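Long-range contacts in sigma-c capsid protein (Avian reovirus, PDB 2VRS), which forms the trimeric fibre that attaches the virion to host cells, and also induces apoptosis in those cells: residues D97-T102 with G120-T125; V161-T166 with I188-G193; F165-A170 with G196-R201. One frame throughout, in Å; residues are numbered along the deposited sequence.

All three contacts lie in the C-terminal domain and involve its large antiparallel sheet; they are adjacent contacts at one end of this beta-barrel domain. Interactions 1 and 3, whose centres are 11 Å apart, meet where strand 121-124 pairs with strand 198-210: Leu122 N lies 2.9 Å from Ile200 O. Interactions 2 and 3, also 11 Å apart between centres, share Phe165, and Arg167 NH1 of the latter lies 3.0 Å from Thr192 O of the former. Interaction 1 adjoins interaction 2 through Val124 and Thr192. A zinc ion bound by His172 and Tyr174 lies near interactions 2 and 3, about 6 Å from the Phe165 side chain.

Interaction 1 of 3, residues D97-T102 with G120-T125; sequences DTIDMT and GNLTVT
Asp97 and Thr123 supply the direct polar link between residues 97-102 and 120-125. Asp97 OD2 accepts the N-H of Thr123 with its anti lone pair, the one pointing away from OD1, in a nearly straight bond of 2.9 Å from Thr123 N (163° at the hydrogen). The carboxylate is placed for this by its first torsion: with CG trans to the main-chain nitrogen (chi1 -157°), it leans over toward the partner backbone. Its second oxygen, OD1, accepts a more bent bond from Thr98 N, which comes from above the carboxylate plane; the two bonds together probably limit rotation of the group.

Water-mediated links add to this grip. One water donates to Asp97 OD2 at 2.6 Å and also to Asn121 OD1, while accepting from Thr123 OG1 at 2.8 Å; Asn121 OD1 is further bound by Asn199 ND2. A second water lies between the carbonyls of Thr98 and Asn121, 2.7 Å from Thr98 O.

These bridges stand in for direct strand pairing. Within the barrel sheet, strand 98-108 pairs with 111-119, whereas 121-124 pairs with 198-210; the strand pieces 98-102 and 121-124 run at 154° to each other, their axes 6.2 Å apart at closest approach.

Apolar contacts line the inner part of the junction. Leu122 CD1 lies 3.7 Å from Asp97 CB and 4.0 Å from Ile99 CB, the leucine and isoleucine side chains crossing almost perpendicularly. Farther along, the tip of Ile99 reaches the opposite backbone, CD1 lying 3.6 Å from Asn121 C.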
loop_
_atom_site.group_PDB
_atom_site.type_symbol
_atom_site.label_atom_id
_atom_site.label_comp_id
_atom_site.label_asym_id
_atom_site.label_seq_id
_atom_site.Cartn_x
_atom_site.Cartn_y
_atom_site.Cartn_z
ATOM N N ASP C 97 21.136 -7.906 33.011
ATOM C CA ASP C 97 20.405 -9.159 33.066
ATOM C C ASP C 97 19.791 -9.482 31.687
ATOM O O ASP C 97 19.768 -8.639 30.786
ATOM C CB ASP C 97 19.343 -8.993 34.148
ATOM C CG ASP C 97 18.860 -10.289 34.719
ATOM O OD1 ASP C 97 19.311 -11.384 34.289
ATOM O OD2 ASP C 97 18.007 -10.190 35.625
ATOM N N THR C 98 19.328 -10.711 31.517
ATOM C CA THR C 98 18.593 -11.103 30.310
ATOM C C THR C 98 17.192 -11.599 30.739
ATOM O O THR C 98 16.959 -11.913 31.916
ATOM C CB THR C 98 19.301 -12.222 29.538
ATOM O OG1 THR C 98 19.457 -13.357 30.390
ATOM C CG2 THR C 98 20.697 -11.802 29.050
ATOM N N ILE C 99 16.254 -11.636 29.794
ATOM C CA ILE C 99 14.914 -12.083 30.113
ATOM C C ILE C 99 14.369 -12.780 28.909
ATOM O O ILE C 99 14.519 -12.310 27.778
ATOM C CB ILE C 99 13.984 -10.928 30.620
ATOM C CG1 ILE C 99 12.630 -11.497 31.149
ATOM C CG2 ILE C 99 13.791 -9.863 29.534
ATOM C CD1 ILE C 99 11.862 -10.511 32.019
ATOM N N ASP C 100 13.787 -13.948 29.160
ATOM C CA ASP C 100 13.212 -14.783 28.125
ATOM C C ASP C 100 11.801 -14.350 27.800
ATOM O O ASP C 100 10.891 -14.413 28.650
ATOM C CB ASP C 100 13.205 -16.239 28.588
ATOM C CG ASP C 100 14.574 -16.897 28.457
ATOM O OD1 ASP C 100 15.467 -16.379 27.723
ATOM O OD2 ASP C 100 14.758 -17.951 29.098
ATOM N N MET C 101 11.623 -13.905 26.563
ATOM C CA MET C 101 10.312 -13.460 26.084
ATOM C C MET C 101 9.632 -14.502 25.226
ATOM O O MET C 101 10.218 -15.064 24.296
ATOM C CB MET C 101 10.457 -12.176 25.228
ATOM C CG MET C 101 11.170 -11.019 25.931
ATOM S SD MET C 101 10.451 -10.505 27.520
ATOM C CE MET C 101 8.933 -9.721 26.900
ATOM N N THR C 102 8.355 -14.750 25.515
ATOM C CA THR C 102 7.520 -15.496 24.595
ATOM C C THR C 102 6.905 -14.517 23.591
ATOM O O THR C 102 6.235 -13.542 23.966
ATOM C CB THR C 102 6.420 -16.220 25.392
ATOM O OG1 THR C 102 7.082 -17.158 26.264
ATOM C CG2 THR C 102 5.427 -16.934 24.491
ATOM N N GLY C 120 9.770 -15.048 34.282
ATOM C CA GLY C 120 10.991 -14.593 34.916
ATOM C C GLY C 120 11.038 -13.085 35.005
ATOM O O GLY C 120 10.030 -12.381 34.857
ATOM N N ASN C 121 12.228 -12.570 35.256
ATOM C CA ASN C 121 12.335 -11.198 35.672
ATOM C C ASN C 121 13.627 -10.604 35.194
ATOM O O ASN C 121 14.457 -11.295 34.594
ATOM C CB ASN C 121 12.295 -11.120 37.180
ATOM C CG ASN C 121 13.382 -11.954 37.820
ATOM O OD1 ASN C 121 14.457 -11.437 38.106
ATOM N ND2 ASN C 121 13.129 -13.251 38.015
ATOM N N LEU C 122 13.761 -9.314 35.454
ATOM C CA LEU C 122 14.926 -8.577 35.014
ATOM C C LEU C 122 15.336 -7.688 36.159
ATOM O O LEU C 122 14.525 -6.933 36.708
ATOM C CB LEU C 122 14.538 -7.750 33.769
ATOM C CG LEU C 122 15.629 -7.096 32.946
ATOM C CD1 LEU C 122 16.354 -8.126 32.109
ATOM C CD2 LEU C 122 14.993 -6.015 32.041
ATOM N N THR C 123 16.593 -7.807 36.585
ATOM C CA THR C 123 17.093 -6.945 37.637
ATOM C C THR C 123 17.569 -5.651 36.993
ATOM O O THR C 123 18.286 -5.688 35.993
ATOM C CB THR C 123 18.274 -7.616 38.371
ATOM O OG1 THR C 123 17.757 -8.725 39.104
ATOM C CG2 THR C 123 18.953 -6.623 39.320
ATOM N N VAL C 124 17.104 -4.532 37.543
ATOM C CA VAL C 124 17.436 -3.201 37.028
ATOM C C VAL C 124 18.148 -2.453 38.133
ATOM O O VAL C 124 18.009 -2.792 39.312
ATOM C CB VAL C 124 16.184 -2.390 36.539
ATOM C CG1 VAL C 124 15.559 -3.067 35.305
ATOM C CG2 VAL C 124 15.155 -2.207 37.654
ATOM N N THR C 125 18.923 -1.446 37.748
ATOM C CA THR C 125 19.700 -0.675 38.720
ATOM C C THR C 125 19.479 0.823 38.630
ATOM O O THR C 125 20.034 1.577 39.419
ATOM C CB THR C 125 21.197 -0.976 38.582
ATOM O OG1 THR C 125 21.630 -0.647 37.263
ATOM C CG2 THR C 125 21.469 -2.456 38.814
HETATM O O HOH W 1 16.964 -11.125 37.829
HETATM O O HOH W 2 16.437 -13.005 34.322
#

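Interaction 2 of 3, residues V161-T166 with I188-G193; sequences VDVSFT and ITFPTG
Val163 meets Phe190 at the middle of this buried contact, one methyl over a flat ring. Val163 CG1 sits 3.9 Å from the centroid of the Phe190 ring and close to its normal, a CH-pi contact displaced somewhat toward the rim. Phe190 has the same first-torsion region as Phe165, its CG held between main-chain nitrogen and carbonyl carbon, and so presents a ring face to this methyl. The other branch, Val163 CG2, lies anti to its own carbonyl carbon and turns to Ile188, 4.0 Å from Ile188 CD1, so the two methyls of one valine serve two inward-facing partners. Ile188 also uses its other branch: CG2 packs 3.7 Å from Val161 CG2, with the two side chains roughly perpendicular, while its CG1 lies in plane at the edge of the Phe190 ring.

Phe165 continues the row. Its chi1 of 50° carries the ring toward the end of the opposing strand. There Phe165 CE2 comes within 4.0 Å of Phe190 CD2, the rings meeting obliquely. Farther out, the ring reaches the end of the strand and the residue after it: Phe165 CZ is 3.4 Å from Pro191 O, which lies near the ring plane at its edge, and Phe165 CE1 is 3.2 Å from Thr192 O.

Strands 159-167 and 185-191 are next-but-one neighbours, each hydrogen-bonded to 170-180; the pieces 161-166 and 188-191 run at 47° to each other, with their inward side chains meeting between them. On the other face of 159-167, Asp162 forms a salt bridge with Arg206 of a neighbouring subunit.

Chemically, the contact is held by dispersion between methyls and rings. Thr192 O has a donor in Arg167 NH1, but the buried Pro191 O has no hydrogen-bond partner; the weakly positive ring edge of Phe165 probably offers it modest electrostatic compensation.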
loop_
_atom_site.group_PDB
_atom_site.type_symbol
_atom_site.label_atom_id
_atom_site.label_comp_id
_atom_site.label_asym_id
_atom_site.label_seq_id
_atom_site.Cartn_x
_atom_site.Cartn_y
_atom_site.Cartn_z
ATOM N N VAL C 161 6.856 1.872 21.194
ATOM C CA VAL C 161 6.810 0.543 21.772
ATOM C C VAL C 161 6.035 0.732 23.093
ATOM O O VAL C 161 6.346 1.619 23.877
ATOM C CB VAL C 161 8.244 -0.022 22.079
ATOM C CG1 VAL C 161 8.149 -1.328 22.868
ATOM C CG2 VAL C 161 9.113 -0.215 20.809
ATOM N N ASP C 162 5.049 -0.136 23.364
ATOM C CA ASP C 162 4.350 -0.110 24.656
ATOM C C ASP C 162 4.954 -1.160 25.587
ATOM O O ASP C 162 5.143 -2.298 25.186
ATOM C CB ASP C 162 2.877 -0.466 24.447
ATOM C CG ASP C 162 2.103 0.624 23.741
ATOM O OD1 ASP C 162 2.536 1.785 23.724
ATOM O OD2 ASP C 162 1.046 0.297 23.226
ATOM N N VAL C 163 5.224 -0.790 26.831
ATOM C CA VAL C 163 5.808 -1.727 27.766
ATOM C C VAL C 163 4.947 -1.693 29.028
ATOM O O VAL C 163 4.407 -0.632 29.397
ATOM C CB VAL C 163 7.270 -1.331 28.077
ATOM C CG1 VAL C 163 7.846 -2.136 29.205
ATOM C CG2 VAL C 163 8.125 -1.530 26.816
ATOM N N SER C 164 4.824 -2.854 29.667
ATOM C CA SER C 164 4.220 -2.916 31.008
ATOM C C SER C 164 4.979 -3.960 31.837
ATOM O O SER C 164 5.591 -4.865 31.280
ATOM C CB SER C 164 2.721 -3.257 30.901
ATOM O OG SER C 164 2.508 -4.643 30.779
ATOM N N PHE C 165 4.994 -3.796 33.158
ATOM C CA PHE C 165 5.627 -4.823 34.005
ATOM C C PHE C 165 5.135 -4.612 35.423
ATOM O O PHE C 165 4.576 -3.541 35.763
ATOM C CB PHE C 165 7.156 -4.683 33.950
ATOM C CG PHE C 165 7.657 -3.274 34.197
ATOM C CD1 PHE C 165 7.855 -2.791 35.503
ATOM C CD2 PHE C 165 7.899 -2.416 33.126
ATOM C CE1 PHE C 165 8.290 -1.475 35.734
ATOM C CE2 PHE C 165 8.343 -1.114 33.344
ATOM C CZ PHE C 165 8.549 -0.635 34.646
ATOM N N THR C 166 5.448 -5.606 36.269
ATOM C CA THR C 166 5.156 -5.508 37.695
ATOM C C THR C 166 6.461 -5.167 38.441
ATOM O O THR C 166 7.516 -5.772 38.178
ATOM C CB THR C 166 4.586 -6.830 38.190
ATOM O OG1 THR C 166 3.380 -7.103 37.474
ATOM C CG2 THR C 166 4.272 -6.763 39.697
ATOM N N ILE C 188 15.014 -1.226 22.819
ATOM C CA ILE C 188 14.010 -0.362 23.407
ATOM C C ILE C 188 14.519 0.272 24.708
ATOM O O ILE C 188 15.303 -0.343 25.437
ATOM C CB ILE C 188 12.690 -1.122 23.636
ATOM C CG1 ILE C 188 12.835 -2.178 24.722
ATOM C CG2 ILE C 188 12.221 -1.705 22.279
ATOM C CD1 ILE C 188 11.502 -2.862 25.088
ATOM N N THR C 189 14.058 1.491 24.976
ATOM C CA THR C 189 14.428 2.246 26.177
ATOM C C THR C 189 13.141 2.577 26.942
ATOM O O THR C 189 12.179 3.101 26.358
ATOM C CB THR C 189 15.106 3.555 25.757
ATOM O OG1 THR C 189 16.321 3.250 25.045
ATOM C CG2 THR C 189 15.393 4.413 26.990
ATOM N N PHE C 190 13.108 2.275 28.237
ATOM C CA PHE C 190 11.907 2.531 29.022
ATOM C C PHE C 190 12.164 2.769 30.510
ATOM O O PHE C 190 13.183 2.310 31.048
ATOM C CB PHE C 190 10.858 1.420 28.774
ATOM C CG PHE C 190 11.297 0.029 29.182
ATOM C CD1 PHE C 190 11.909 -0.830 28.273
ATOM C CD2 PHE C 190 11.030 -0.454 30.484
ATOM C CE1 PHE C 190 12.286 -2.127 28.657
ATOM C CE2 PHE C 190 11.428 -1.736 30.865
ATOM C CZ PHE C 190 12.032 -2.577 29.952
ATOM N N PRO C 191 11.261 3.529 31.167
ATOM C CA PRO C 191 11.355 3.760 32.598
ATOM C C PRO C 191 11.158 2.453 33.339
ATOM O O PRO C 191 10.358 1.600 32.906
ATOM C CB PRO C 191 10.146 4.683 32.894
ATOM C CG PRO C 191 9.755 5.247 31.588
ATOM C CD PRO C 191 10.064 4.194 30.584
ATOM N N THR C 192 11.869 2.308 34.456
ATOM C CA THR C 192 11.776 1.119 35.302
ATOM C C THR C 192 10.798 1.251 36.482
ATOM O O THR C 192 10.567 0.260 37.201
ATOM C CB THR C 192 13.138 0.787 35.908
ATOM O OG1 THR C 192 13.544 1.891 36.740
ATOM C CG2 THR C 192 14.181 0.494 34.813
ATOM N N GLY C 193 10.231 2.444 36.674
ATOM C CA GLY C 193 9.213 2.663 37.709
ATOM C C GLY C 193 9.780 3.003 39.084
ATOM O O GLY C 193 9.053 2.953 40.078
#

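Interaction 3 of 3, residues F165-A170 with G196-R201; sequences FTRDSA and GTANIR
Arg167 lays its long side chain along residues 196-201, and its course can be traced atom by atom. Arg167 CB starts 4.1 Å from Ile200 CG2. Arg167 CG, trans to the main-chain nitrogen (chi1 179°), passes 4.1 Å from Asn199 O, and the chain stays extended to NE. At the tip the guanidinium lies flat over a methyl group: Ala198 CB is beneath one face, 3.4 Å from Arg167 NH2. The nitrogens bind at the same time. Arg167 NH1 donates to a water at 2.8 Å, which in turn donates a hydrogen bond to Gly196 O at 2.6 Å; NH1 also keeps its bond to Thr192 O, and NH2 makes a weak one to Asp195 O. These contacts restrict the turning of the buried guanidinium and tie it to the loop leading into strand 198-210.

Ordinary strand pairing anchors the start of this path. Thr166 and Arg201 form an antiparallel hydrogen-bonded pair, Thr166 N reaching Arg201 O over 2.8 Å and Arg201 N returning a bond to Thr166 O. On the side of the sheet bearing these two residues, Thr166 CG2 packs beneath the Arg201 guanidinium, 3.7 Å from NH2. Phe165 faces the barrel interior, where Ile200 CD1 lies over one face of its ring, toward the rim, in a CH-pi contact 4.2 Å from the centroid.

A type I' turn from Arg167 to Ala170 leads into strand 170-180, and one water joins Asp168 N to Asn199 O. Strand 159-167 pairs with both 170-180 and 198-210, and on its far side 198-210 pairs with 121-124, where Ile200 packs on Leu122.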
loop_
_atom_site.group_PDB
_atom_site.type_symbol
_atom_site.label_atom_id
_atom_site.label_comp_id
_atom_site.label_asym_id
_atom_site.label_seq_id
_atom_site.Cartn_x
_atom_site.Cartn_y
_atom_site.Cartn_z
ATOM N N PHE C 165 4.994 -3.796 33.158
ATOM C CA PHE C 165 5.627 -4.823 34.005
ATOM C C PHE C 165 5.135 -4.612 35.423
ATOM O O PHE C 165 4.576 -3.541 35.763
ATOM C CB PHE C 165 7.156 -4.683 33.950
ATOM C CG PHE C 165 7.657 -3.274 34.197
ATOM C CD1 PHE C 165 7.855 -2.791 35.503
ATOM C CD2 PHE C 165 7.899 -2.416 33.126
ATOM C CE1 PHE C 165 8.290 -1.475 35.734
ATOM C CE2 PHE C 165 8.343 -1.114 33.344
ATOM C CZ PHE C 165 8.549 -0.635 34.646
ATOM N N THR C 166 5.448 -5.606 36.269
ATOM C CA THR C 166 5.156 -5.508 37.695
ATOM C C THR C 166 6.461 -5.167 38.441
ATOM O O THR C 166 7.516 -5.772 38.178
ATOM C CB THR C 166 4.586 -6.830 38.190
ATOM O OG1 THR C 166 3.380 -7.103 37.474
ATOM C CG2 THR C 166 4.272 -6.763 39.697
ATOM N N ARG C 167 6.366 -4.190 39.345
ATOM C CA ARG C 167 7.442 -3.787 40.252
ATOM C C ARG C 167 6.812 -3.484 41.619
ATOM O O ARG C 167 5.906 -2.644 41.717
ATOM C CB ARG C 167 8.151 -2.536 39.744
ATOM C CG ARG C 167 9.279 -2.031 40.649
ATOM C CD ARG C 167 9.840 -0.716 40.152
ATOM N NE ARG C 167 10.859 -0.199 41.066
ATOM C CZ ARG C 167 12.100 0.160 40.744
ATOM N NH1 ARG C 167 12.540 0.091 39.489
ATOM N NH2 ARG C 167 12.907 0.617 41.694
ATOM N N ASP C 168 7.282 -4.193 42.641
ATOM C CA ASP C 168 6.708 -4.120 43.998
ATOM C C ASP C 168 5.201 -4.318 43.971
ATOM O O ASP C 168 4.433 -3.449 44.407
ATOM C CB ASP C 168 7.047 -2.777 44.665
ATOM C CG ASP C 168 8.546 -2.517 44.735
ATOM O OD1 ASP C 168 9.337 -3.483 44.883
ATOM O OD2 ASP C 168 8.931 -1.328 44.650
ATOM N N SER C 169 4.780 -5.444 43.407
ATOM C CA SER C 169 3.368 -5.824 43.375
ATOM C C SER C 169 2.405 -4.749 42.816
ATOM O O SER C 169 1.218 -4.753 43.133
ATOM C CB SER C 169 2.926 -6.318 44.772
ATOM O OG SER C 169 3.745 -7.404 45.216
ATOM N N ALA C 170 2.913 -3.846 41.974
ATOM C CA ALA C 170 2.063 -2.896 41.234
ATOM C C ALA C 170 2.493 -2.904 39.759
ATOM O O ALA C 170 3.700 -2.935 39.499
ATOM C CB ALA C 170 2.210 -1.494 41.805
ATOM N N GLY C 196 17.393 2.791 41.886
ATOM C CA GLY C 196 18.159 1.781 42.595
ATOM C C GLY C 196 17.950 0.366 42.103
ATOM O O GLY C 196 17.248 0.144 41.102
ATOM N N THR C 197 18.584 -0.585 42.793
ATOM C CA THR C 197 18.465 -2.011 42.462
ATOM C C THR C 197 17.053 -2.483 42.786
ATOM O O THR C 197 16.500 -2.174 43.848
ATOM C CB THR C 197 19.552 -2.883 43.162
ATOM O OG1 THR C 197 20.841 -2.589 42.595
ATOM C CG2 THR C 197 19.286 -4.381 42.969
ATOM N N ALA C 198 16.467 -3.217 41.843
ATOM C CA ALA C 198 15.090 -3.658 41.952
ATOM C C ALA C 198 14.859 -4.698 40.896
ATOM O O ALA C 198 15.708 -4.923 40.032
ATOM C CB ALA C 198 14.141 -2.498 41.758
ATOM N N ASN C 199 13.719 -5.361 40.992
ATOM C CA ASN C 199 13.377 -6.431 40.088
ATOM C C ASN C 199 12.034 -6.101 39.462
ATOM O O ASN C 199 11.100 -5.692 40.156
ATOM C CB ASN C 199 13.298 -7.752 40.871
ATOM C CG ASN C 199 13.225 -8.963 39.976
ATOM O OD1 ASN C 199 12.196 -9.644 39.924
ATOM N ND2 ASN C 199 14.317 -9.242 39.258
ATOM N N ILE C 200 11.969 -6.236 38.140
ATOM C CA ILE C 200 10.708 -6.137 37.418
ATOM C C ILE C 200 10.385 -7.486 36.765
ATOM O O ILE C 200 11.271 -8.226 36.335
ATOM C CB ILE C 200 10.720 -4.923 36.399
ATOM C CG1 ILE C 200 11.674 -5.199 35.233
ATOM C CG2 ILE C 200 11.061 -3.600 37.123
ATOM C CD1 ILE C 200 11.599 -4.184 34.080
ATOM N N ARG C 201 9.111 -7.842 36.734
ATOM C CA ARG C 201 8.730 -9.136 36.192
ATOM C C ARG C 201 7.454 -8.962 35.407
ATOM O O ARG C 201 6.903 -7.851 35.351
ATOM C CB ARG C 201 8.544 -10.168 37.328
ATOM C CG ARG C 201 7.421 -9.782 38.305
ATOM C CD ARG C 201 7.185 -10.823 39.416
ATOM N NE ARG C 201 6.300 -10.287 40.450
ATOM C CZ ARG C 201 5.007 -10.537 40.556
ATOM N NH1 ARG C 201 4.405 -11.353 39.688
ATOM N NH2 ARG C 201 4.324 -9.977 41.554
HETATM O O HOH W 3 15.234 0.932 39.612
HETATM O O HOH W 4 12.226 -4.733 43.409
HETATM O O HOH W 5 9.750 -5.723 42.511
HETATM O O HOH W 6 6.631 -7.768 42.542
#